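Local structure of mediator of RNA polymerase II transcription subunit 6 (Schizosaccharomyces pombe, 4H61) at residues L23-V28 against I76-P81; P36-S39 against N44-L47. The protein is a subunit of the Mediator complex, the coactivator that relays signals from gene-specific regulators to the basal RNA polymerase II machinery. All blocks are in the same frame, centred on the assembly; numbering follows the deposited sequence.

Contact 1. Residues L23-V28 against I76-P81; sequences LRTENV and IHERPP
Thr25 lays both branches of its side chain against the carboxylate end of Glu78. The contact joins the loop between helices 14-19 and 28-33 to strand 70-79, an outermost strand of the four-stranded antiparallel sheet of Med6. Thr25 CG2 lies 3.7 Å from Glu78 CD, and the two side chains cross at about a right angle. OG1 sits beside the backbone N (chi1 -62°), which puts CG2 anti to that nitrogen. Thr25 OG1 also borders Glu78, 3.5 Å from its OE1. OG1 accepts a hydrogen bond from Trp84 NE1 of strand 83-91. Glu78 is extended beyond CG, which carries its carboxylate to the threonine. Pro80 adds a light touch, its CG 4.1 Å from Thr25 OG1. Earlier in the strand, Ile76 and His77 both face Val85 in a classic beta bulge. The turn that presents Thr25 is held from within, where helix 28-33 begins: Arg24 O accepts backbone hydrogen bonds from both Asn27 N and Val28 N, each 2.8 Å long.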
ATOM      1  N   LEU A  23      -8.735  11.189   9.432  1.00144.19           N
ATOM      2  CA  LEU A  23      -7.889  10.560   8.426  1.00139.63           C
ATOM      3  C   LEU A  23      -7.448  11.542   7.356  1.00141.34           C
ATOM      4  O   LEU A  23      -8.235  12.357   6.874  1.00143.29           O
ATOM      5  CB  LEU A  23      -8.590   9.364   7.774  1.00134.70           C
ATOM      6  CG  LEU A  23      -8.818   8.130   8.646  1.00131.06           C
ATOM      7  CD1 LEU A  23      -9.293   6.954   7.797  1.00123.55           C
ATOM      8  CD2 LEU A  23      -7.550   7.777   9.419  1.00130.70           C
ATOM      9  N   ARG A  24      -6.176  11.450   6.995  1.00142.25           N
ATOM     10  CA  ARG A  24      -5.619  12.225   5.899  1.00144.21           C
ATOM     11  C   ARG A  24      -4.649  11.333   5.135  1.00139.31           C
ATOM     12  O   ARG A  24      -4.111  10.376   5.697  1.00135.14           O
ATOM     13  CB  ARG A  24      -4.903  13.470   6.433  1.00149.77           C
ATOM     14  CG  ARG A  24      -5.838  14.542   6.990  1.00155.47           C
ATOM     15  CD  ARG A  24      -5.100  15.593   7.822  1.00161.66           C
ATOM     16  NE  ARG A  24      -4.705  15.096   9.140  1.00164.81           N
ATOM     17  CZ  ARG A  24      -3.451  14.826   9.499  1.00164.58           C
ATOM     18  NH1 ARG A  24      -2.456  15.013   8.638  1.00164.11           N
ATOM     19  NH2 ARG A  24      -3.191  14.376  10.722  1.00162.25           N
ATOM     20  N   THR A  25      -4.436  11.641   3.857  1.00140.43           N
ATOM     21  CA  THR A  25      -3.452  10.941   3.033  1.00136.61           C
ATOM     22  C   THR A  25      -2.111  10.873   3.758  1.00137.81           C
ATOM     23  O   THR A  25      -1.396   9.873   3.683  1.00137.77           O
ATOM     24  CB  THR A  25      -3.262  11.649   1.676  1.00135.79           C
ATOM     25  OG1 THR A  25      -4.502  11.643   0.959  1.00137.19           O
ATOM     26  CG2 THR A  25      -2.200  10.956   0.838  1.00133.93           C
ATOM     27  N   GLU A  26      -1.804  11.948   4.480  1.00141.15           N
ATOM     28  CA  GLU A  26      -0.593  12.060   5.285  1.00140.36           C
ATOM     29  C   GLU A  26      -0.420  10.920   6.280  1.00130.51           C
ATOM     30  O   GLU A  26       0.709  10.524   6.567  1.00127.76           O
ATOM     31  CB  GLU A  26      -0.583  13.394   6.047  1.00153.55           C
ATOM     32  CG  GLU A  26      -0.269  14.625   5.198  1.00167.73           C
ATOM     33  CD  GLU A  26      -1.450  15.107   4.366  1.00176.78           C
ATOM     34  OE1 GLU A  26      -2.548  14.521   4.480  1.00177.20           O
ATOM     35  OE2 GLU A  26      -1.278  16.078   3.596  1.00181.78           O
ATOM     36  N   ASN A  27      -1.529  10.400   6.810  1.00126.10           N
ATOM     37  CA  ASN A  27      -1.455   9.404   7.883  1.00124.18           C
ATOM     38  C   ASN A  27      -2.260   8.107   7.693  1.00125.30           C
ATOM     39  O   ASN A  27      -2.186   7.203   8.534  1.00130.34           O
ATOM     40  CB  ASN A  27      -1.787  10.036   9.242  1.00122.00           C
ATOM     41  CG  ASN A  27      -3.199  10.594   9.304  1.00134.29           C
ATOM     42  OD1 ASN A  27      -4.053  10.248   8.489  1.00138.86           O
ATOM     43  ND2 ASN A  27      -3.450  11.466  10.276  1.00138.62           N
ATOM     44  N   VAL A  28      -3.014   8.008   6.603  1.00117.58           N
ATOM     45  CA  VAL A  28      -3.849   6.829   6.368  1.00118.94           C
ATOM     46  C   VAL A  28      -3.073   5.497   6.417  1.00120.84           C
ATOM     47  O   VAL A  28      -3.561   4.501   6.950  1.00124.82           O
ATOM     48  CB  VAL A  28      -4.631   6.947   5.044  1.00117.29           C
ATOM     49  CG1 VAL A  28      -3.682   7.113   3.883  1.00116.70           C
ATOM     50  CG2 VAL A  28      -5.516   5.734   4.832  1.00115.00           C
ATOM     51  N   ILE A  76      -2.992   4.065  -3.833  1.00110.46           N
ATOM     52  CA  ILE A  76      -3.185   4.141  -5.281  1.00110.50           C
ATOM     53  C   ILE A  76      -4.447   4.906  -5.664  1.00118.13           C
ATOM     54  O   ILE A  76      -4.755   5.041  -6.845  1.00122.58           O
ATOM     55  CB  ILE A  76      -3.237   2.748  -5.925  1.00 97.94           C
ATOM     56  CG1 ILE A  76      -4.519   2.015  -5.496  1.00 99.88           C
ATOM     57  CG2 ILE A  76      -1.986   1.961  -5.571  1.00 89.94           C
ATOM     58  CD1 ILE A  76      -4.606   0.593  -5.993  1.00 99.19           C
ATOM     59  N   HIS A  77      -5.180   5.389  -4.666  1.00116.45           N
ATOM     60  CA  HIS A  77      -6.330   6.240  -4.923  1.00120.28           C
ATOM     61  C   HIS A  77      -6.669   7.118  -3.724  1.00128.45           C
ATOM     62  O   HIS A  77      -6.671   6.654  -2.588  1.00133.77           O
ATOM     63  CB  HIS A  77      -7.547   5.419  -5.336  1.00127.32           C
ATOM     64  CG  HIS A  77      -8.659   6.251  -5.895  1.00142.24           C
ATOM     65  ND1 HIS A  77      -8.689   6.665  -7.211  1.00145.54           N
ATOM     66  CD2 HIS A  77      -9.763   6.777  -5.310  1.00143.86           C
ATOM     67  CE1 HIS A  77      -9.773   7.393  -7.414  1.00150.29           C
ATOM     68  NE2 HIS A  77     -10.441   7.476  -6.277  1.00147.20           N
ATOM     69  N   GLU A  78      -6.960   8.391  -3.985  1.00136.95           N
ATOM     70  CA  GLU A  78      -7.227   9.351  -2.921  1.00141.79           C
ATOM     71  C   GLU A  78      -8.513  10.115  -3.163  1.00146.51           C
ATOM     72  O   GLU A  78      -8.652  10.804  -4.171  1.00153.56           O
ATOM     73  CB  GLU A  78      -6.072  10.345  -2.793  1.00147.37           C
ATOM     74  CG  GLU A  78      -4.721   9.689  -2.595  1.00156.24           C
ATOM     75  CD  GLU A  78      -3.584  10.685  -2.627  1.00165.55           C
ATOM     76  OE1 GLU A  78      -3.861  11.902  -2.517  1.00165.15           O
ATOM     77  OE2 GLU A  78      -2.418  10.246  -2.765  1.00168.30           O
ATOM     78  N   ARG A  79      -9.455   9.987  -2.236  1.00144.32           N
ATOM     79  CA  ARG A  79     -10.658  10.813  -2.249  1.00145.15           C
ATOM     80  C   ARG A  79     -10.983  11.317  -0.852  1.00140.23           C
ATOM     81  O   ARG A  79     -11.996  10.923  -0.268  1.00133.68           O
ATOM     82  CB  ARG A  79     -11.849  10.040  -2.812  1.00151.90           C
ATOM     83  CG  ARG A  79     -11.728   9.712  -4.290  1.00164.48           C
ATOM     84  CD  ARG A  79     -11.821  10.965  -5.169  1.00177.51           C
ATOM     85  NE  ARG A  79     -12.166  10.637  -6.555  1.00182.56           N
ATOM     86  CZ  ARG A  79     -11.300  10.603  -7.565  1.00181.40           C
ATOM     87  NH1 ARG A  79     -10.021  10.893  -7.360  1.00179.06           N
ATOM     88  NH2 ARG A  79     -11.717  10.284  -8.785  1.00181.62           N
ATOM     89  N   PRO A  80     -10.120  12.195  -0.308  1.00143.08           N
ATOM     90  CA  PRO A  80     -10.364  12.754   1.024  1.00143.84           C
ATOM     91  C   PRO A  80     -11.714  13.453   1.056  1.00148.00           C
ATOM     92  O   PRO A  80     -12.108  14.044   0.050  1.00146.53           O
ATOM     93  CB  PRO A  80      -9.242  13.788   1.181  1.00142.73           C
ATOM     94  CG  PRO A  80      -8.177  13.339   0.259  1.00140.35           C
ATOM     95  CD  PRO A  80      -8.894  12.745  -0.914  1.00140.29           C
ATOM     96  N   PRO A  81     -12.411  13.392   2.198  1.00149.97           N
ATOM     97  CA  PRO A  81     -11.929  12.698   3.397  1.00150.03           C
ATOM     98  C   PRO A  81     -12.632  11.363   3.648  1.00147.00           C
ATOM     99  O   PRO A  81     -12.596  10.864   4.774  1.00136.84           O
ATOM    100  CB  PRO A  81     -12.288  13.685   4.505  1.00150.25           C
ATOM    101  CG  PRO A  81     -13.581  14.297   4.020  1.00149.62           C
ATOM    102  CD  PRO A  81     -13.558  14.266   2.502  1.00147.39           C
TER

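Contact 2. Residues P36-S39 against N44-L47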
ATOM      1  N   PRO A  36      -5.089  -5.651  11.152  1.00 98.53           N
ATOM      2  CA  PRO A  36      -4.639  -7.018  10.853  1.00 93.67           C
ATOM      3  C   PRO A  36      -4.370  -7.283   9.373  1.00101.15           C
ATOM      4  O   PRO A  36      -4.048  -8.416   9.003  1.00105.50           O
ATOM      5  CB  PRO A  36      -5.799  -7.893  11.336  1.00 91.41           C
ATOM      6  CG  PRO A  36      -6.989  -6.986  11.399  1.00 97.68           C
ATOM      7  CD  PRO A  36      -6.445  -5.621  11.730  1.00101.03           C
ATOM      8  N   PHE A  37      -4.509  -6.264   8.532  1.00105.37           N
ATOM      9  CA  PHE A  37      -4.194  -6.417   7.113  1.00101.74           C
ATOM     10  C   PHE A  37      -2.727  -6.076   6.882  1.00 94.44           C
ATOM     11  O   PHE A  37      -2.106  -6.491   5.895  1.00 97.41           O
ATOM     12  CB  PHE A  37      -5.117  -5.537   6.263  1.00 96.38           C
ATOM     13  CG  PHE A  37      -6.580  -5.854   6.445  1.00 98.29           C
ATOM     14  CD1 PHE A  37      -7.101  -7.067   6.000  1.00 94.73           C
ATOM     15  CD2 PHE A  37      -7.433  -4.948   7.069  1.00100.07           C
ATOM     16  CE1 PHE A  37      -8.437  -7.371   6.168  1.00 93.97           C
ATOM     17  CE2 PHE A  37      -8.789  -5.239   7.239  1.00 94.81           C
ATOM     18  CZ  PHE A  37      -9.291  -6.453   6.794  1.00 96.66           C
ATOM     19  N   TYR A  38      -2.172  -5.330   7.825  1.00 89.21           N
ATOM     20  CA  TYR A  38      -0.777  -4.929   7.754  1.00 94.71           C
ATOM     21  C   TYR A  38       0.131  -6.150   7.899  1.00 93.05           C
ATOM     22  O   TYR A  38      -0.249  -7.137   8.502  1.00 98.44           O
ATOM     23  CB  TYR A  38      -0.490  -3.894   8.841  1.00 92.55           C
ATOM     24  CG  TYR A  38       0.876  -3.271   8.763  1.00103.35           C
ATOM     25  CD1 TYR A  38       1.271  -2.556   7.635  1.00104.84           C
ATOM     26  CD2 TYR A  38       1.774  -3.388   9.818  1.00103.45           C
ATOM     27  CE1 TYR A  38       2.524  -1.979   7.560  1.00103.26           C
ATOM     28  CE2 TYR A  38       3.030  -2.811   9.749  1.00107.46           C
ATOM     29  CZ  TYR A  38       3.398  -2.106   8.619  1.00105.02           C
ATOM     30  OH  TYR A  38       4.643  -1.523   8.554  1.00109.62           O
ATOM     31  N   SER A  39       1.316  -6.087   7.317  1.00 96.73           N
ATOM     32  CA  SER A  39       2.280  -7.171   7.431  1.00 95.96           C
ATOM     33  C   SER A  39       3.638  -6.628   7.821  1.00 99.16           C
ATOM     34  O   SER A  39       4.220  -5.805   7.107  1.00 98.14           O
ATOM     35  CB  SER A  39       2.429  -7.898   6.109  1.00 98.10           C
ATOM     36  OG  SER A  39       3.677  -8.552   6.088  1.00105.74           O
ATOM     37  N   ASN A  44       7.670  -1.356   4.058  1.00100.86           N
ATOM     38  CA  ASN A  44       7.052  -0.281   4.832  1.00100.45           C
ATOM     39  C   ASN A  44       7.529  -0.275   6.286  1.00105.54           C
ATOM     40  O   ASN A  44       7.970   0.753   6.816  1.00110.12           O
ATOM     41  CB  ASN A  44       5.524  -0.411   4.793  1.00 94.23           C
ATOM     42  CG  ASN A  44       4.945  -0.173   3.396  1.00102.33           C
ATOM     43  OD1 ASN A  44       5.014  -1.046   2.522  1.00103.90           O
ATOM     44  ND2 ASN A  44       4.356   1.003   3.188  1.00 96.38           N
ATOM     45  N   GLU A  45       7.448  -1.439   6.917  1.00100.91           N
ATOM     46  CA  GLU A  45       7.811  -1.573   8.318  1.00107.33           C
ATOM     47  C   GLU A  45       9.307  -1.349   8.528  1.00110.81           C
ATOM     48  O   GLU A  45       9.729  -0.726   9.511  1.00112.35           O
ATOM     49  CB  GLU A  45       7.395  -2.957   8.839  1.00101.26           C
ATOM     50  CG  GLU A  45       7.783  -3.234  10.275  1.00100.11           C
ATOM     51  CD  GLU A  45       7.011  -2.397  11.280  1.00112.36           C
ATOM     52  OE1 GLU A  45       6.111  -1.626  10.868  1.00107.42           O
ATOM     53  OE2 GLU A  45       7.311  -2.519  12.493  1.00124.13           O
ATOM     54  N   MET A  46      10.103  -1.858   7.595  1.00106.17           N
ATOM     55  CA  MET A  46      11.546  -1.758   7.709  1.00103.42           C
ATOM     56  C   MET A  46      11.918  -0.287   7.722  1.00108.51           C
ATOM     57  O   MET A  46      12.723   0.160   8.543  1.00109.27           O
ATOM     58  CB  MET A  46      12.230  -2.486   6.555  1.00 99.66           C
ATOM     59  CG  MET A  46      13.755  -2.434   6.601  1.00109.44           C
ATOM     60  SD  MET A  46      14.473  -0.957   5.823  1.00131.81           S
ATOM     61  CE  MET A  46      16.215  -1.254   6.141  1.00144.35           C
ATOM     62  N   LEU A  47      11.298   0.462   6.815  1.00107.88           N
ATOM     63  CA  LEU A  47      11.494   1.902   6.731  1.00105.04           C
ATOM     64  C   LEU A  47      11.025   2.623   7.990  1.00112.43           C
ATOM     65  O   LEU A  47      11.695   3.548   8.445  1.00121.55           O
ATOM     66  CB  LEU A  47      10.788   2.464   5.502  1.00100.14           C
ATOM     67  CG  LEU A  47      11.514   2.228   4.172  1.00110.03           C
ATOM     68  CD1 LEU A  47      10.645   2.588   2.968  1.00110.39           C
ATOM     69  CD2 LEU A  47      12.802   3.022   4.141  1.00110.63           C
TER
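The Tyr38 ring meets helix 43-53 with its edge, and Glu45 OE1 lies at that edge, in the ring plane. Asn44 CB is also near the plane, 4.0 Å from Tyr38 OH. His40 packs edge-to-face with the Tyr38 ring, and Phe32 and Ser33 of helix 28-33 touch the same side chain. The ring and the Glu45 carboxylate are turned 71° apart. Tyr38 OH donates a hydrogen bond of 2.7 Å to Glu45 OE1. The acceptor uses its anti lone pair, the one directed away from the other carboxylate oxygen. Glu45 OE1 also lies 3.5 Å from Tyr38 CE2 at the ring edge. Glu45 CG is anti to the backbone N (chi1 177°), and the chain then bends at chi2 (69°), which folds OE1 back to the phenol. A phenylalanine in place of Tyr38 would probably keep much of the ring packing but leave Glu45 OE1 without its phenol donor and its carboxylate less firmly placed. Ser42 OG bonds to both Ser39 O and Glu45 N, linking the loop to the start of the helix beside the tyrosine. On the helix, Asn44 OD1 accepts from Phe73 N of strand 70-79, while Asn44 and Leu47 pack on Leu61 of helix 61-66.

How the contacts relate
Both are surface contacts, and none of the residues touching across either one is buried. Their centres are about 17 Å apart, and they do not touch. Contact 2 is local, formed by segments that are close neighbours in sequence. It falls between the two segments that contact 1 brings together, where residues 23-28 reach a distant strand. Helix 28-33 relates the two: segment 23-28 runs into its start, and its residues Phe32 and Ser33 touch Tyr38. Strand 70-79 is a second common element, taking part directly in contact 1 and through Phe73 beside contact 2. Contact 1 is van der Waals packing, whereas contact 2 centres on a phenol-carboxylate hydrogen bond.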